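HutD family protein (PDB 1YLL) is of unknown function but belongs to the HutD family of the cupin clan and is probably linked to histidine utilisation. Local coordinates at residues A146-V151 with P187-A192. Numbering follows the deposited sequence.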
loop_
_atom_site.group_PDB
_atom_site.type_symbol
_atom_site.label_atom_id
_atom_site.label_comp_id
_atom_site.label_asym_id
_atom_site.label_seq_id
_atom_site.Cartn_x
_atom_site.Cartn_y
_atom_site.Cartn_z
ATOM N N ALA D 146 -10.642 3.428 -15.029
ATOM C CA ALA D 146 -11.517 3.957 -13.981
ATOM C C ALA D 146 -12.586 4.831 -14.605
ATOM O O ALA D 146 -12.249 5.805 -15.269
ATOM C CB ALA D 146 -10.697 4.803 -12.984
ATOM N N GLN D 147 -13.862 4.500 -14.428
ATOM C CA GLN D 147 -14.896 5.368 -14.995
ATOM C C GLN D 147 -15.075 6.557 -14.039
ATOM O O GLN D 147 -15.242 7.708 -14.455
ATOM C CB GLN D 147 -16.221 4.647 -15.139
ATOM C CG GLN D 147 -17.244 5.580 -15.717
ATOM C CD GLN D 147 -18.615 5.008 -15.750
ATOM O OE1 GLN D 147 -18.930 4.060 -15.028
ATOM N NE2 GLN D 147 -19.470 5.597 -16.579
ATOM N N GLN D 148 -15.039 6.261 -12.752
ATOM C CA GLN D 148 -15.189 7.301 -11.737
ATOM C C GLN D 148 -13.860 7.549 -11.011
ATOM O O GLN D 148 -12.977 6.701 -11.003
ATOM C CB GLN D 148 -16.324 6.902 -10.800
ATOM C CG GLN D 148 -17.642 6.838 -11.570
ATOM C CD GLN D 148 -18.721 6.043 -10.894
ATOM O OE1 GLN D 148 -19.907 6.382 -10.988
ATOM N NE2 GLN D 148 -18.338 4.967 -10.227
ATOM N N ASP D 149 -13.720 8.730 -10.423
ATOM C CA ASP D 149 -12.479 9.112 -9.755
ATOM C C ASP D 149 -12.217 8.478 -8.388
ATOM O O ASP D 149 -13.130 8.017 -7.715
ATOM C CB ASP D 149 -12.456 10.641 -9.589
ATOM C CG ASP D 149 -11.059 11.184 -9.368
ATOM O OD1 ASP D 149 -10.295 10.581 -8.590
ATOM O OD2 ASP D 149 -10.709 12.212 -9.975
ATOM N N GLY D 150 -10.949 8.452 -8.007
ATOM C CA GLY D 150 -10.574 7.990 -6.687
ATOM C C GLY D 150 -10.086 6.586 -6.444
ATOM O O GLY D 150 -9.964 6.187 -5.279
ATOM N N VAL D 151 -9.778 5.835 -7.499
ATOM C CA VAL D 151 -9.322 4.473 -7.276
ATOM C C VAL D 151 -7.826 4.322 -7.133
ATOM O O VAL D 151 -7.054 4.648 -8.045
ATOM C CB VAL D 151 -9.798 3.529 -8.401
ATOM C CG1 VAL D 151 -9.273 2.107 -8.151
ATOM C CG2 VAL D 151 -11.328 3.512 -8.441
ATOM N N PRO D 187 -17.526 5.065 -3.704
ATOM C CA PRO D 187 -17.619 3.945 -4.652
ATOM C C PRO D 187 -17.302 4.355 -6.073
ATOM O O PRO D 187 -17.770 5.393 -6.562
ATOM C CB PRO D 187 -19.049 3.477 -4.481
ATOM C CG PRO D 187 -19.227 3.640 -2.984
ATOM C CD PRO D 187 -18.638 5.017 -2.739
ATOM N N ALA D 188 -16.514 3.537 -6.753
ATOM C CA ALA D 188 -16.126 3.890 -8.101
ATOM C C ALA D 188 -16.097 2.646 -8.947
ATOM O O ALA D 188 -15.613 1.590 -8.526
ATOM C CB ALA D 188 -14.765 4.554 -8.102
ATOM N N TRP D 189 -16.654 2.791 -10.143
ATOM C CA TRP D 189 -16.703 1.716 -11.105
ATOM C C TRP D 189 -15.426 1.715 -11.909
ATOM O O TRP D 189 -14.950 2.772 -12.323
ATOM C CB TRP D 189 -17.884 1.931 -12.055
ATOM C CG TRP D 189 -19.204 1.465 -11.532
ATOM C CD1 TRP D 189 -20.216 2.245 -10.991
ATOM C CD2 TRP D 189 -19.674 0.121 -11.494
ATOM N NE1 TRP D 189 -21.276 1.457 -10.631
ATOM C CE2 TRP D 189 -20.975 0.149 -10.925
ATOM C CE3 TRP D 189 -19.125 -1.119 -11.883
ATOM C CZ2 TRP D 189 -21.733 -1.010 -10.739
ATOM C CZ3 TRP D 189 -19.869 -2.264 -11.692
ATOM C CH2 TRP D 189 -21.170 -2.210 -11.125
ATOM N N VAL D 190 -14.884 0.519 -12.118
ATOM C CA VAL D 190 -13.677 0.323 -12.931
ATOM C C VAL D 190 -13.935 -0.831 -13.882
ATOM O O VAL D 190 -14.829 -1.628 -13.651
ATOM C CB VAL D 190 -12.414 -0.036 -12.059
ATOM C CG1 VAL D 190 -12.115 1.099 -11.061
ATOM C CG2 VAL D 190 -12.642 -1.287 -11.295
ATOM N N CYS D 191 -13.170 -0.894 -14.977
ATOM C CA CYS D 191 -13.307 -2.012 -15.897
ATOM C C CYS D 191 -11.932 -2.649 -15.962
ATOM O O CYS D 191 -10.936 -1.997 -16.341
ATOM C CB CYS D 191 -13.748 -1.542 -17.257
ATOM S SG CYS D 191 -14.202 -2.970 -18.333
ATOM N N ALA D 192 -11.880 -3.905 -15.548
ATOM C CA ALA D 192 -10.644 -4.664 -15.533
ATOM C C ALA D 192 -10.599 -5.472 -16.826
ATOM O O ALA D 192 -11.463 -6.325 -17.038
ATOM C CB ALA D 192 -10.639 -5.594 -14.340
#
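Ala146 and Val190 form an antiparallel, non-hydrogen-bonded pair with CA atoms 4.4 Å apart. Just beyond it Gln147 N donates to Trp189 O at 2.9 Å, the N-H···O angle being 151°. Past this bond the chain of 146-151 leaves the sheet. Its return places Val151 over the strand: CG2, set beside the backbone N by a chi1 of 179° that turns CG1 anti to it, lies 3.6 Å from Ala188 CB and equally near Val190 CG1. Gln148 packs through its aliphatic base, CB lying 3.9 Å from Ala188 CB. Leu182 of strand 178-184 also touches both valines, so the apolar cluster spans two antiparallel sheets, as expected of the beta-sandwich barrel of a cupin domain, where residues 146-151 link strand 141-146 of one sheet to 151-155 of the other. Gly150 and Val151 both face Leu163, a G1 beta bulge at the start of strand 151-155. On the face opposite Ala188 and Val190, the extended Gln147 runs alongside Trp189, amide and indole planes 61° apart; its OE1 accepts a hydrogen bond from Arg88, which also makes a cation-pi contact with the indole.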